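Local structure of L-Ribose isomerase (Acinetobacter, 4Q0S) at residues N46-Y58 with F245-I259. The protein catalyses the reversible isomerisation of the aldose L-ribose to its ketose, probably L-ribulose, in a cupin barrel that carries a cobalt ion. Numbering follows the deposited sequence.
Sequences NDSAGIVFGADQY and FVSDAANTGRLQTAI. With NCO (cobalt hexammine(III)), chain E; RB0 (D-ribitol), chain C.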
loop_
_atom_site.group_PDB
_atom_site.type_symbol
_atom_site.label_atom_id
_atom_site.label_comp_id
_atom_site.label_asym_id
_atom_site.label_seq_id
_atom_site.Cartn_x
_atom_site.Cartn_y
_atom_site.Cartn_z
ATOM N N ASN A 46 1.909 -1.923 22.733
ATOM C CA ASN A 46 2.176 -2.115 24.157
ATOM C C ASN A 46 2.666 -3.519 24.503
ATOM O O ASN A 46 2.833 -4.372 23.622
ATOM C CB ASN A 46 0.904 -1.814 24.951
ATOM C CG ASN A 46 -0.296 -2.572 24.423
ATOM O OD1 ASN A 46 -0.296 -3.800 24.389
ATOM N ND2 ASN A 46 -1.322 -1.845 23.995
ATOM N N ASP A 47 2.885 -3.749 25.798
ATOM C CA ASP A 47 3.371 -5.036 26.288
ATOM C C ASP A 47 2.317 -6.138 26.307
ATOM O O ASP A 47 2.572 -7.225 26.815
ATOM C CB ASP A 47 3.960 -4.887 27.694
ATOM C CG ASP A 47 5.204 -4.027 27.714
ATOM O OD1 ASP A 47 5.887 -3.933 26.672
ATOM O OD2 ASP A 47 5.509 -3.457 28.783
ATOM N N SER A 48 1.136 -5.859 25.770
ATOM C CA SER A 48 0.083 -6.863 25.715
ATOM C C SER A 48 -0.157 -7.316 24.274
ATOM O O SER A 48 -0.856 -8.305 24.032
ATOM C CB SER A 48 -1.218 -6.309 26.299
ATOM O OG SER A 48 -1.118 -6.149 27.701
ATOM N N ALA A 49 0.430 -6.595 23.320
ATOM C CA ALA A 49 0.261 -6.918 21.910
ATOM C C ALA A 49 0.907 -8.243 21.524
ATOM O O ALA A 49 0.346 -9.005 20.740
ATOM C CB ALA A 49 0.822 -5.784 21.044
ATOM N N GLY A 50 2.088 -8.517 22.066
ATOM C CA GLY A 50 2.772 -9.762 21.758
ATOM C C GLY A 50 2.294 -10.845 22.708
ATOM O O GLY A 50 2.469 -10.729 23.919
ATOM N N ILE A 51 1.702 -11.902 22.159
ATOM C CA ILE A 51 1.149 -12.986 22.968
ATOM C C ILE A 51 1.835 -14.341 22.802
ATOM O O ILE A 51 2.117 -14.786 21.690
ATOM C CB ILE A 51 -0.356 -13.159 22.645
ATOM C CG1 ILE A 51 -1.073 -11.818 22.813
ATOM C CG2 ILE A 51 -0.990 -14.213 23.555
ATOM C CD1 ILE A 51 -2.462 -11.786 22.167
ATOM N N VAL A 52 2.101 -14.998 23.924
ATOM C CA VAL A 52 2.713 -16.324 23.926
ATOM C C VAL A 52 1.713 -17.177 24.711
ATOM O O VAL A 52 1.434 -16.893 25.876
ATOM C CB VAL A 52 4.089 -16.308 24.631
ATOM C CG1 VAL A 52 4.713 -17.695 24.600
ATOM C CG2 VAL A 52 5.009 -15.298 23.939
ATOM N N PHE A 53 1.164 -18.203 24.066
ATOM C CA PHE A 53 0.150 -19.049 24.693
ATOM C C PHE A 53 0.652 -20.190 25.571
ATOM O O PHE A 53 0.562 -21.362 25.199
ATOM C CB PHE A 53 -0.790 -19.613 23.621
ATOM C CG PHE A 53 -1.511 -18.553 22.820
ATOM C CD1 PHE A 53 -0.944 -18.030 21.661
ATOM C CD2 PHE A 53 -2.757 -18.085 23.228
ATOM C CE1 PHE A 53 -1.609 -17.056 20.916
ATOM C CE2 PHE A 53 -3.434 -17.109 22.492
ATOM C CZ PHE A 53 -2.859 -16.594 21.334
ATOM N N GLY A 54 1.164 -19.846 26.743
ATOM C CA GLY A 54 1.650 -20.869 27.650
ATOM C C GLY A 54 3.146 -20.869 27.874
ATOM O O GLY A 54 3.926 -20.550 26.974
ATOM N N ALA A 55 3.538 -21.250 29.087
ATOM C CA ALA A 55 4.936 -21.305 29.502
ATOM C C ALA A 55 5.864 -22.057 28.552
ATOM O O ALA A 55 6.980 -21.611 28.292
ATOM C CB ALA A 55 5.028 -21.916 30.898
ATOM N N ASP A 56 5.422 -23.198 28.040
ATOM C CA ASP A 56 6.267 -23.966 27.138
ATOM C C ASP A 56 6.307 -23.394 25.720
ATOM O O ASP A 56 6.960 -23.955 24.837
ATOM C CB ASP A 56 5.814 -25.431 27.100
ATOM C CG ASP A 56 4.335 -25.574 26.817
ATOM O OD1 ASP A 56 3.853 -24.956 25.845
ATOM O OD2 ASP A 56 3.655 -26.311 27.563
ATOM N N GLN A 57 5.614 -22.279 25.501
ATOM C CA GLN A 57 5.595 -21.661 24.178
ATOM C C GLN A 57 6.661 -20.591 24.032
ATOM O O GLN A 57 6.942 -20.129 22.927
ATOM C CB GLN A 57 4.214 -21.076 23.879
ATOM C CG GLN A 57 3.165 -22.154 23.688
ATOM C CD GLN A 57 3.635 -23.226 22.728
ATOM O OE1 GLN A 57 3.782 -22.987 21.531
ATOM N NE2 GLN A 57 3.895 -24.415 23.254
ATOM N N TYR A 58 7.256 -20.200 25.151
ATOM C CA TYR A 58 8.308 -19.199 25.127
ATOM C C TYR A 58 9.522 -19.737 24.387
ATOM O O TYR A 58 10.370 -18.971 23.935
ATOM C CB TYR A 58 8.670 -18.793 26.554
ATOM C CG TYR A 58 7.685 -17.807 27.130
ATOM C CD1 TYR A 58 7.785 -16.447 26.837
ATOM C CD2 TYR A 58 6.616 -18.234 27.918
ATOM C CE1 TYR A 58 6.846 -15.537 27.310
ATOM C CE2 TYR A 58 5.668 -17.332 28.395
ATOM C CZ TYR A 58 5.788 -15.986 28.085
ATOM O OH TYR A 58 4.833 -15.094 28.523
ATOM N N PHE A 245 -9.730 -21.931 25.384
ATOM C CA PHE A 245 -8.689 -22.645 24.657
ATOM C C PHE A 245 -8.769 -24.134 24.963
ATOM O O PHE A 245 -9.031 -24.524 26.102
ATOM C CB PHE A 245 -7.314 -22.091 25.042
ATOM C CG PHE A 245 -7.079 -20.691 24.556
ATOM C CD1 PHE A 245 -6.511 -20.460 23.305
ATOM C CD2 PHE A 245 -7.488 -19.600 25.315
ATOM C CE1 PHE A 245 -6.360 -19.163 22.816
ATOM C CE2 PHE A 245 -7.342 -18.294 24.836
ATOM C CZ PHE A 245 -6.777 -18.078 23.584
ATOM N N VAL A 246 -8.559 -24.959 23.941
ATOM C CA VAL A 246 -8.602 -26.406 24.107
ATOM C C VAL A 246 -7.506 -26.859 25.069
ATOM O O VAL A 246 -7.726 -27.730 25.914
ATOM C CB VAL A 246 -8.425 -27.129 22.756
ATOM C CG1 VAL A 246 -8.458 -28.634 22.961
ATOM C CG2 VAL A 246 -9.520 -26.706 21.794
ATOM N N SER A 247 -6.324 -26.264 24.937
ATOM C CA SER A 247 -5.201 -26.596 25.805
ATOM C C SER A 247 -5.202 -25.647 27.001
ATOM O O SER A 247 -5.215 -24.428 26.828
ATOM C CB SER A 247 -3.888 -26.454 25.039
ATOM O OG SER A 247 -2.805 -26.930 25.816
ATOM N N ASP A 248 -5.188 -26.198 28.210
ATOM C CA ASP A 248 -5.209 -25.368 29.413
ATOM C C ASP A 248 -4.000 -24.454 29.531
ATOM O O ASP A 248 -4.090 -23.362 30.100
ATOM C CB ASP A 248 -5.315 -26.237 30.669
ATOM C CG ASP A 248 -6.615 -27.013 30.733
ATOM O OD1 ASP A 248 -6.707 -28.075 30.080
ATOM O OD2 ASP A 248 -7.549 -26.549 31.423
ATOM N N ALA A 249 -2.868 -24.903 28.998
ATOM C CA ALA A 249 -1.645 -24.114 29.045
ATOM C C ALA A 249 -1.820 -22.797 28.295
ATOM O O ALA A 249 -1.197 -21.792 28.630
ATOM C CB ALA A 249 -0.492 -24.910 28.441
ATOM N N ALA A 250 -2.685 -22.810 27.284
ATOM C CA ALA A 250 -2.936 -21.630 26.465
ATOM C C ALA A 250 -3.783 -20.552 27.137
ATOM O O ALA A 250 -3.515 -19.361 26.975
ATOM C CB ALA A 250 -3.585 -22.051 25.153
ATOM N N ASN A 251 -4.803 -20.961 27.887
ATOM C CA ASN A 251 -5.687 -20.004 28.557
ATOM C C ASN A 251 -4.974 -19.072 29.527
ATOM O O ASN A 251 -5.283 -17.882 29.600
ATOM C CB ASN A 251 -6.802 -20.734 29.313
ATOM C CG ASN A 251 -8.160 -20.568 28.655
ATOM O OD1 ASN A 251 -8.468 -21.225 27.659
ATOM N ND2 ASN A 251 -8.976 -19.674 29.204
ATOM N N THR A 252 -4.024 -19.619 30.275
ATOM C CA THR A 252 -3.281 -18.838 31.256
ATOM C C THR A 252 -2.373 -17.774 30.637
ATOM O O THR A 252 -2.627 -16.574 30.774
ATOM C CB THR A 252 -2.431 -19.761 32.148
ATOM O OG1 THR A 252 -1.493 -20.483 31.340
ATOM C CG2 THR A 252 -3.326 -20.754 32.877
ATOM N N GLY A 253 -1.319 -18.218 29.959
ATOM C CA GLY A 253 -0.381 -17.293 29.345
ATOM C C GLY A 253 -0.984 -16.295 28.372
ATOM O O GLY A 253 -0.316 -15.350 27.953
ATOM N N ARG A 254 -2.245 -16.495 28.011
ATOM C CA ARG A 254 -2.916 -15.603 27.073
ATOM C C ARG A 254 -3.050 -14.184 27.630
ATOM O O ARG A 254 -2.745 -13.208 26.945
ATOM C CB ARG A 254 -4.305 -16.160 26.737
ATOM C CG ARG A 254 -4.898 -15.670 25.416
ATOM C CD ARG A 254 -5.078 -14.159 25.373
ATOM N NE ARG A 254 -5.675 -13.716 24.115
ATOM C CZ ARG A 254 -5.867 -12.443 23.784
ATOM N NH1 ARG A 254 -6.419 -12.138 22.616
ATOM N NH2 ARG A 254 -5.504 -11.475 24.616
ATOM N N LEU A 255 -3.497 -14.075 28.877
ATOM C CA LEU A 255 -3.705 -12.774 29.510
ATOM C C LEU A 255 -2.453 -12.028 29.989
ATOM O O LEU A 255 -2.567 -10.954 30.581
ATOM C CB LEU A 255 -4.683 -12.923 30.681
ATOM C CG LEU A 255 -6.062 -13.516 30.361
ATOM C CD1 LEU A 255 -6.867 -13.644 31.642
ATOM C CD2 LEU A 255 -6.794 -12.633 29.356
ATOM N N GLN A 256 -1.268 -12.581 29.745
ATOM C CA GLN A 256 -0.034 -11.913 30.168
ATOM C C GLN A 256 1.233 -12.516 29.577
ATOM O O GLN A 256 1.399 -13.736 29.543
ATOM C CB GLN A 256 0.098 -11.921 31.693
ATOM C CG GLN A 256 1.372 -11.233 32.177
ATOM C CD GLN A 256 1.676 -11.488 33.641
ATOM O OE1 GLN A 256 0.901 -11.114 34.524
ATOM N NE2 GLN A 256 2.813 -12.128 33.907
ATOM N N THR A 257 2.133 -11.646 29.129
ATOM C CA THR A 257 3.394 -12.077 28.545
ATOM C C THR A 257 4.537 -11.771 29.504
ATOM O O THR A 257 4.694 -10.638 29.957
ATOM C CB THR A 257 3.671 -11.357 27.215
ATOM O OG1 THR A 257 2.556 -11.540 26.333
ATOM C CG2 THR A 257 4.926 -11.917 26.559
ATOM N N ALA A 258 5.334 -12.788 29.807
ATOM C CA ALA A 258 6.461 -12.627 30.713
ATOM C C ALA A 258 7.645 -12.006 29.982
ATOM O O ALA A 258 8.320 -12.671 29.197
ATOM C CB ALA A 258 6.854 -13.976 31.295
ATOM N N ILE A 259 7.888 -10.726 30.237
ATOM C CA ILE A 259 8.997 -10.022 29.604
ATOM C C ILE A 259 10.079 -9.753 30.645
ATOM O O ILE A 259 9.876 -8.981 31.586
ATOM C CB ILE A 259 8.529 -8.685 28.986
ATOM C CG1 ILE A 259 7.366 -8.941 28.026
ATOM C CG2 ILE A 259 9.683 -8.024 28.234
ATOM C CD1 ILE A 259 6.714 -7.682 27.484
HETATM CO CO NCO E . -10.764 -26.172 29.042
HETATM N N1 NCO E . -12.509 -26.080 29.488
HETATM N N2 NCO E . -10.313 -26.049 30.782
HETATM N N3 NCO E . -11.219 -26.297 27.292
HETATM N N4 NCO E . -10.712 -24.368 28.905
HETATM N N5 NCO E . -10.818 -27.970 29.177
HETATM N N6 NCO E . -9.014 -26.262 28.601
HETATM C C1 RB0 C . -6.961 -14.817 20.003
HETATM O O1 RB0 C . -6.262 -14.824 21.236
HETATM C C2 RB0 C . -7.790 -13.545 19.897
HETATM O O2 RB0 C . -8.906 -13.617 20.781
HETATM C C3 RB0 C . -8.253 -13.320 18.443
HETATM O O3 RB0 C . -8.825 -12.026 18.315
HETATM C C4 RB0 C . -9.253 -14.376 17.956
HETATM O O4 RB0 C . -9.872 -15.006 19.068
HETATM C C5 RB0 C . -8.543 -15.416 17.095
HETATM O O5 RB0 C . -9.497 -16.300 16.506
HETATM O O HOH W 1 1.148 -13.697 26.474
HETATM O O HOH W 2 2.256 -15.813 28.382
#
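Arg254 leaves the backbone with CG anti to N (chi1 -158°) and bends at chi2, which lays its CG methylene beside Phe53, whose own CG is anti to the carbonyl carbon. The two side chains lie side by side and point the same way, Arg254 CG 3.6 Å from Phe53 CE2. Ribitol O1, at the edge of the Phe53 ring, accepts from both Arg254 NE and NH1, at 3.1 and 3.0 Å; NH1 also forms a salt bridge with Glu222, and these polar partners probably fix the guanidinium's orientation. Ile51 CD1 sits over the centre of one guanidinium face, 3.8 Å above its plane. Phe245 meets Phe53 obliquely, planes 48° apart, and stacks on His117, a cobalt ligand, so the pair lies between the sugar and, through His117, the metal site.

Gly54 CA lies 3.1 Å from Ala249 O and Gly253 CA 4.0 Å from Gly54 N, an approach that the absence of side chains permits. Farther along, Thr257 OG1 donates to Gly50 O (2.5 Å) in the carbonyl plane, and the N-H of Ala258 points almost straight at Tyr58 OH, its N 2.7 Å away. One water accepts from Val52 N and donates to Thr257 OG1; a second bridges Tyr58 OH and Gln256 O.

Helix 248-254 runs roughly antiparallel to strand 50-52 (149° between the short segments), the outermost strand of its sheet in this chain, which pairs with strand 73-82; past the helix, Ile259 rests on Arg19 and Tyr22 of helix 19-35.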